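Local coordinates for protein S-adenosylmethionine:2-demethylmenaquinone methyltransferase (Geobacillus kaustophilus, PDB 2PCN) that belongs to the RraA-like family of alpha/beta proteins, with three copies of the chain in its assembly, at residues 14-22 with 130-138; 64-72 with 107-117. All coordinates share one frame; numbering follows the deposited sequence.

Interaction 1: residues 14-22 with 130-138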
# COMPACT_ATOMS: atom_id res chain seq x y z
N LEU A 14 22.27 -9.26 -13.33
CA LEU A 14 21.23 -9.25 -12.32
C LEU A 14 19.88 -9.81 -12.72
O LEU A 14 19.49 -9.80 -13.89
CB LEU A 14 20.99 -7.81 -11.83
CG LEU A 14 22.07 -7.09 -11.03
CD1 LEU A 14 21.66 -5.63 -10.84
CD2 LEU A 14 22.27 -7.76 -9.68
N GLN A 15 19.18 -10.32 -11.72
CA GLN A 15 17.83 -10.83 -11.87
C GLN A 15 17.02 -9.80 -11.09
O GLN A 15 17.39 -9.43 -9.98
CB GLN A 15 17.67 -12.19 -11.20
CG GLN A 15 18.23 -13.35 -12.01
CD GLN A 15 17.97 -14.67 -11.34
OE1 GLN A 15 18.74 -15.12 -10.50
NE2 GLN A 15 16.85 -15.29 -11.70
N VAL A 16 15.94 -9.31 -11.68
CA VAL A 16 15.11 -8.31 -11.02
C VAL A 16 13.78 -8.93 -10.62
O VAL A 16 13.02 -9.40 -11.47
CB VAL A 16 14.85 -7.10 -11.95
CG1 VAL A 16 13.99 -6.07 -11.24
CG2 VAL A 16 16.18 -6.48 -12.36
N CYS A 17 13.50 -8.94 -9.32
CA CYS A 17 12.26 -9.51 -8.82
C CYS A 17 11.05 -8.74 -9.35
O CYS A 17 11.00 -7.51 -9.27
CB CYS A 17 12.25 -9.50 -7.29
SG CYS A 17 10.87 -10.41 -6.57
N GLU A 18 10.09 -9.48 -9.89
CA GLU A 18 8.88 -8.90 -10.47
C GLU A 18 7.77 -8.75 -9.44
O GLU A 18 6.78 -8.05 -9.68
CB GLU A 18 8.41 -9.76 -11.63
CG GLU A 18 9.41 -9.87 -12.76
CD GLU A 18 9.09 -11.00 -13.71
OE1 GLU A 18 7.92 -11.12 -14.12
OE2 GLU A 18 10.02 -11.77 -14.05
N LEU A 19 7.93 -9.42 -8.31
CA LEU A 19 6.94 -9.37 -7.25
C LEU A 19 7.22 -8.18 -6.33
O LEU A 19 8.30 -8.07 -5.75
CB LEU A 19 6.98 -10.66 -6.44
CG LEU A 19 6.07 -10.77 -5.21
CD1 LEU A 19 4.61 -10.73 -5.63
CD2 LEU A 19 6.38 -12.07 -4.48
N PRO A 20 6.25 -7.25 -6.22
CA PRO A 20 6.44 -6.09 -5.35
C PRO A 20 6.20 -6.50 -3.91
O PRO A 20 5.22 -7.17 -3.60
CB PRO A 20 5.37 -5.12 -5.86
CG PRO A 20 4.26 -6.03 -6.24
CD PRO A 20 4.99 -7.14 -6.98
N PHE A 21 7.11 -6.11 -3.02
CA PHE A 21 6.99 -6.46 -1.61
C PHE A 21 6.60 -5.26 -0.76
O PHE A 21 6.82 -4.11 -1.15
CB PHE A 21 8.32 -6.98 -1.07
CG PHE A 21 8.71 -8.33 -1.58
CD1 PHE A 21 8.14 -9.48 -1.04
CD2 PHE A 21 9.67 -8.46 -2.57
CE1 PHE A 21 8.53 -10.74 -1.48
CE2 PHE A 21 10.07 -9.72 -3.02
CZ PHE A 21 9.49 -10.86 -2.47
N GLN A 22 6.02 -5.54 0.40
CA GLN A 22 5.68 -4.50 1.34
C GLN A 22 6.87 -4.56 2.29
O GLN A 22 7.35 -5.66 2.58
CB GLN A 22 4.40 -4.84 2.12
CG GLN A 22 3.17 -5.03 1.26
CD GLN A 22 2.90 -3.84 0.36
OE1 GLN A 22 2.84 -2.70 0.82
NE2 GLN A 22 2.74 -4.10 -0.94
N GLU A 130 12.08 -20.61 -6.65
CA GLU A 130 11.61 -20.02 -7.90
C GLU A 130 10.29 -19.28 -7.73
O GLU A 130 9.23 -19.89 -7.66
CB GLU A 130 11.45 -21.11 -8.97
CG GLU A 130 12.76 -21.68 -9.47
CD GLU A 130 12.55 -22.83 -10.45
OE1 GLU A 130 11.81 -22.64 -11.43
OE2 GLU A 130 13.14 -23.91 -10.23
N PHE A 131 10.38 -17.95 -7.65
CA PHE A 131 9.19 -17.12 -7.52
C PHE A 131 9.52 -15.68 -7.90
O PHE A 131 10.69 -15.28 -7.90
CB PHE A 131 8.62 -17.16 -6.10
CG PHE A 131 9.50 -16.53 -5.06
CD1 PHE A 131 10.42 -17.30 -4.35
CD2 PHE A 131 9.41 -15.17 -4.78
CE1 PHE A 131 11.23 -16.73 -3.37
CE2 PHE A 131 10.22 -14.58 -3.80
CZ PHE A 131 11.13 -15.36 -3.09
N GLY A 132 8.49 -14.91 -8.23
CA GLY A 132 8.70 -13.52 -8.61
C GLY A 132 9.53 -13.38 -9.87
O GLY A 132 10.15 -12.34 -10.10
N GLY A 133 9.54 -14.43 -10.67
CA GLY A 133 10.31 -14.42 -11.91
C GLY A 133 11.80 -14.48 -11.67
O GLY A 133 12.60 -14.15 -12.55
N VAL A 134 12.19 -14.92 -10.47
CA VAL A 134 13.60 -15.00 -10.11
C VAL A 134 13.99 -16.38 -9.58
O VAL A 134 13.20 -17.06 -8.93
CB VAL A 134 13.96 -13.93 -9.04
CG1 VAL A 134 15.37 -14.17 -8.48
CG2 VAL A 134 13.87 -12.54 -9.64
N ARG A 135 15.22 -16.79 -9.88
CA ARG A 135 15.75 -18.06 -9.40
C ARG A 135 16.67 -17.67 -8.25
O ARG A 135 17.70 -17.03 -8.46
CB ARG A 135 16.56 -18.75 -10.51
CG ARG A 135 17.12 -20.11 -10.14
CD ARG A 135 18.15 -20.56 -11.18
NE ARG A 135 18.67 -21.90 -10.93
CZ ARG A 135 17.97 -23.02 -11.08
NH1 ARG A 135 16.71 -22.96 -11.48
NH2 ARG A 135 18.53 -24.19 -10.83
N TRP A 136 16.29 -18.05 -7.03
CA TRP A 136 17.05 -17.72 -5.83
C TRP A 136 17.94 -18.89 -5.41
O TRP A 136 17.45 -19.90 -4.92
CB TRP A 136 16.10 -17.37 -4.68
CG TRP A 136 15.00 -16.42 -5.07
CD1 TRP A 136 13.90 -16.71 -5.83
CD2 TRP A 136 14.89 -15.04 -4.73
NE1 TRP A 136 13.11 -15.59 -5.98
CE2 TRP A 136 13.70 -14.55 -5.31
CE3 TRP A 136 15.68 -14.16 -3.98
CZ2 TRP A 136 13.28 -13.22 -5.17
CZ3 TRP A 136 15.27 -12.83 -3.84
CH2 TRP A 136 14.08 -12.38 -4.43
N GLU A 137 19.25 -18.74 -5.60
CA GLU A 137 20.21 -19.79 -5.26
C GLU A 137 21.01 -19.53 -4.00
O GLU A 137 21.40 -18.40 -3.72
CB GLU A 137 21.19 -19.99 -6.43
CG GLU A 137 20.57 -20.53 -7.70
CD GLU A 137 21.59 -20.67 -8.82
OE1 GLU A 137 22.69 -21.21 -8.55
OE2 GLU A 137 21.29 -20.26 -9.96
N PRO A 138 21.27 -20.58 -3.20
CA PRO A 138 22.04 -20.40 -1.98
C PRO A 138 23.42 -19.85 -2.35
O PRO A 138 24.01 -20.28 -3.34
CB PRO A 138 22.13 -21.82 -1.42
CG PRO A 138 20.84 -22.43 -1.87
CD PRO A 138 20.74 -21.95 -3.30
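C17 and E18 meet the hairpin turn at G132, and one backbone hydrogen bond fastens the two segments there: E18 N donates a hydrogen bond to G132 O over 2.9 Å, with the N-H aimed almost straight at the oxygen (171°). The extended E18 side chain then runs on beside the turn until OE2 comes 3.4 Å from G133 CA. G132 and G133 both have positive phi, a conformation glycine adopts easily, and the bare backbone of G132 lets L19 CB settle 4.0 Å from G132 CA.

These two glycines are the corner residues of a type I' beta turn, the classic tight connection of a two-residue beta hairpin, here made by strands 129-131 and 134-136. F131 O is gripped twice within the hairpin: V134 N closes the turn from one face of its carbonyl plane, and W136 NE1 reaches it from the opposite face (3.1 Å), which helps fix the rotation of the indole.

The apolar contacts gather around that indole. F131 lies over one of its faces and V134 CG1 over the other. C17 comes to the edge instead: with SG anti to the backbone N (chi1 -171°), SG lies at the ring edge, 4.0 Å from W136 CZ2, a sulfur-aromatic contact suited to a compact, polarisable group. V134, branched, serves both sides, since its CG2 packs 3.5 Å from C17 CA. Further along, the rings of F21 and F131 stand at about a right angle and touch edge against edge, F21 CZ 4.0 Å from F131 CE2, while H91 stacks on F131. Backbone bonds from Q15 and C17 tie this segment to strand 148-152, and V16, pointing away from the hairpin, packs on V115 of the second subunit.

Interaction 2: residues 64-72 with 107-117. With ACT (acetate ion), chain B.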
# COMPACT_ATOMS: atom_id res chain seq x y z
N LYS A 64 5.16 -19.82 -1.01
CA LYS A 64 4.17 -20.00 -2.07
C LYS A 64 3.17 -18.87 -2.15
O LYS A 64 2.12 -19.00 -2.79
CB LYS A 64 3.43 -21.33 -1.87
CG LYS A 64 4.36 -22.53 -1.71
CD LYS A 64 5.31 -22.65 -2.90
CE LYS A 64 6.37 -23.71 -2.66
NZ LYS A 64 7.26 -23.37 -1.52
N GLY A 65 3.47 -17.75 -1.49
CA GLY A 65 2.57 -16.62 -1.51
C GLY A 65 1.28 -16.83 -0.75
O GLY A 65 0.31 -16.09 -0.93
N SER A 66 1.25 -17.85 0.11
CA SER A 66 0.05 -18.12 0.88
C SER A 66 -0.26 -16.96 1.81
O SER A 66 0.64 -16.35 2.38
CB SER A 66 0.22 -19.38 1.72
OG SER A 66 -0.88 -19.53 2.60
N ARG A 67 -1.55 -16.65 1.94
CA ARG A 67 -1.99 -15.57 2.82
C ARG A 67 -2.82 -16.15 3.97
O ARG A 67 -3.46 -15.41 4.71
CB ARG A 67 -2.84 -14.56 2.03
CG ARG A 67 -2.05 -13.74 1.03
CD ARG A 67 -2.96 -12.90 0.16
NE ARG A 67 -2.21 -12.08 -0.79
CZ ARG A 67 -1.59 -10.95 -0.47
NH1 ARG A 67 -1.65 -10.48 0.77
NH2 ARG A 67 -0.92 -10.28 -1.40
N ARG A 68 -2.79 -17.47 4.11
CA ARG A 68 -3.55 -18.13 5.17
C ARG A 68 -2.86 -18.14 6.53
O ARG A 68 -3.52 -18.27 7.56
CB ARG A 68 -3.90 -19.56 4.74
CG ARG A 68 -4.73 -19.60 3.46
CD ARG A 68 -5.40 -20.95 3.25
NE ARG A 68 -4.45 -22.05 3.10
CZ ARG A 68 -4.80 -23.30 2.81
NH1 ARG A 68 -6.07 -23.61 2.63
NH2 ARG A 68 -3.87 -24.24 2.71
N VAL A 69 -1.54 -18.00 6.53
CA VAL A 69 -0.79 -17.98 7.78
C VAL A 69 0.44 -17.08 7.67
O VAL A 69 0.88 -16.74 6.58
CB VAL A 69 -0.28 -19.39 8.21
CG1 VAL A 69 -1.46 -20.34 8.39
CG2 VAL A 69 0.69 -19.93 7.17
N ALA A 70 0.97 -16.69 8.83
CA ALA A 70 2.16 -15.86 8.88
C ALA A 70 3.34 -16.83 9.00
O ALA A 70 3.21 -17.89 9.61
CB ALA A 70 2.11 -14.94 10.09
N LEU A 71 4.48 -16.49 8.41
CA LEU A 71 5.65 -17.36 8.49
C LEU A 71 6.72 -16.79 9.41
O LEU A 71 7.70 -17.46 9.76
CB LEU A 71 6.23 -17.59 7.09
CG LEU A 71 5.34 -18.38 6.12
CD1 LEU A 71 5.99 -18.43 4.74
CD2 LEU A 71 5.12 -19.80 6.65
N LEU A 72 6.54 -15.53 9.80
CA LEU A 72 7.49 -14.88 10.68
C LEU A 72 6.78 -13.87 11.58
O LEU A 72 5.89 -13.15 11.13
CB LEU A 72 8.58 -14.18 9.85
CG LEU A 72 9.67 -13.42 10.62
CD1 LEU A 72 11.04 -13.85 10.14
CD2 LEU A 72 9.47 -11.93 10.42
N VAL A 107 12.69 -6.56 6.50
CA VAL A 107 11.67 -7.59 6.40
C VAL A 107 10.70 -7.22 5.28
O VAL A 107 10.00 -6.21 5.37
CB VAL A 107 10.85 -7.75 7.70
CG1 VAL A 107 9.76 -8.82 7.50
CG2 VAL A 107 11.75 -8.15 8.86
N MET A 108 10.68 -8.03 4.23
CA MET A 108 9.78 -7.81 3.10
C MET A 108 8.88 -9.03 2.96
O MET A 108 9.34 -10.17 3.07
CB MET A 108 10.56 -7.61 1.80
CG MET A 108 11.39 -6.35 1.75
SD MET A 108 12.17 -6.16 0.13
CE MET A 108 12.08 -4.38 -0.08
N ALA A 109 7.59 -8.78 2.73
CA ALA A 109 6.61 -9.85 2.58
C ALA A 109 5.47 -9.32 1.72
O ALA A 109 5.42 -8.12 1.42
CB ALA A 109 6.10 -10.27 3.94
N ILE A 110 4.54 -10.18 1.32
CA ILE A 110 3.44 -9.71 0.48
C ILE A 110 2.21 -9.29 1.26
O ILE A 110 1.26 -8.76 0.69
CB ILE A 110 3.03 -10.77 -0.57
CG1 ILE A 110 2.49 -12.02 0.11
CG2 ILE A 110 4.23 -11.11 -1.45
CD1 ILE A 110 1.84 -13.00 -0.84
N GLY A 111 2.23 -9.51 2.58
CA GLY A 111 1.10 -9.12 3.39
C GLY A 111 1.21 -9.59 4.82
O GLY A 111 2.22 -10.15 5.22
N THR A 112 0.16 -9.34 5.60
CA THR A 112 0.13 -9.75 7.00
C THR A 112 -1.03 -10.71 7.21
O THR A 112 -2.02 -10.67 6.48
CB THR A 112 -0.07 -8.54 7.94
OG1 THR A 112 -1.31 -7.89 7.65
CG2 THR A 112 1.08 -7.55 7.79
N CYS A 113 -0.88 -11.57 8.21
CA CYS A 113 -1.89 -12.55 8.57
C CYS A 113 -1.66 -12.87 10.04
O CYS A 113 -0.56 -13.24 10.43
CB CYS A 113 -1.74 -13.82 7.74
SG CYS A 113 -2.92 -15.11 8.20
N PRO A 114 -2.70 -12.72 10.88
CA PRO A 114 -2.57 -12.98 12.32
C PRO A 114 -2.48 -14.45 12.73
O PRO A 114 -2.07 -14.75 13.85
CB PRO A 114 -3.82 -12.31 12.89
CG PRO A 114 -4.84 -12.59 11.83
CD PRO A 114 -4.06 -12.28 10.55
N VAL A 115 -2.84 -15.36 11.83
CA VAL A 115 -2.82 -16.79 12.14
C VAL A 115 -1.42 -17.41 12.09
O VAL A 115 -0.68 -17.23 11.12
CB VAL A 115 -3.72 -17.58 11.17
CG1 VAL A 115 -3.72 -19.06 11.55
CG2 VAL A 115 -5.14 -17.02 11.20
N LYS A 116 -1.07 -18.14 13.14
CA LYS A 116 0.25 -18.79 13.21
C LYS A 116 0.35 -19.90 12.17
O LYS A 116 -0.65 -20.52 11.81
CB LYS A 116 0.48 -19.36 14.62
CG LYS A 116 -0.24 -20.68 14.93
CD LYS A 116 -1.68 -20.69 14.43
CE LYS A 116 -2.53 -21.74 15.13
NZ LYS A 116 -2.91 -21.28 16.50
N SER A 117 1.56 -20.15 11.69
CA SER A 117 1.77 -21.20 10.71
C SER A 117 1.90 -22.55 11.40
O SER A 117 2.07 -22.62 12.62
CB SER A 117 3.03 -20.91 9.88
OG SER A 117 4.15 -20.73 10.72
C ACT B . 4.31 -18.05 13.49
O ACT B . 4.79 -18.34 14.57
OXT ACT B . 3.84 -18.93 12.78
CH3 ACT B . 4.28 -16.62 13.03
O HOH W 1 -2.78 -10.82 3.39
O HOH W 2 -4.40 -12.19 5.26
O HOH W 3 1.19 -7.68 -1.82
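A small parallel sheet, ordered 70-72, 93-94, 111-112, frames this contact: the chain leaving its last strand loops back so that 113-117 lies against the start of its first. A70 N gives a hydrogen bond to V115 O (2.9 Å). The same oxygen takes a CA-H...O contact from V69 CA at 3.4 Å. Small A70 lets the chains close up, its CB 3.2 Å from C113 O, while V69 CG1 and V115 CG1 meet as apolar branches. C113 puts its sulfur anti to the backbone N (chi1 177°), beside R68 O, 3.3 Å from SG. Beyond, S117 grips an acetate ion, probably from the crystallisation liquor, with N and OG both bonded to OXT at 2.8 Å; K119 also binds the ion.

At the other end the long R67 side chain crosses I110. Its guanidinium lies with I110 CD1 over one face, and NH1 and NH2 each make a weak bond of 3.4 Å to I110 O. A water in the guanidinium plane links NH1 to T112 O. S66 OG accepts from R68 N, an ST turn that shapes the loop, and R68 itself pairs with E41.

Strand 93-94 runs between strands 70-72 and 111-112, with R67 and C113 both touching C93. L72 and V107 pack on I100 of helix 97-100, and T112 OG1 is hydrogen-bonded to D147 O of the third subunit.

Interaction 2 is nested along the chain inside the loop that interaction 1 closes, since 64-72 and 107-117 both fall between 14-22 and 130-138. Their centres lie about 17 Å apart, yet they touch: Q22 N probably hydrogen-bonds to A109 O at 2.8 Å, where strand 22-23 runs antiparallel to strand 106-109, and L19 packs on I110. Both contacts reach the large mixed sheet, through strands 14-16 and 106-109, interaction 1 joining a hairpin to the strand 14-16 region and interaction 2 gathering the small parallel sheet. Each also faces a subunit boundary: V16 of one chain packs on V115 of another, so the two contacts supply complementary sides of the trimer interface.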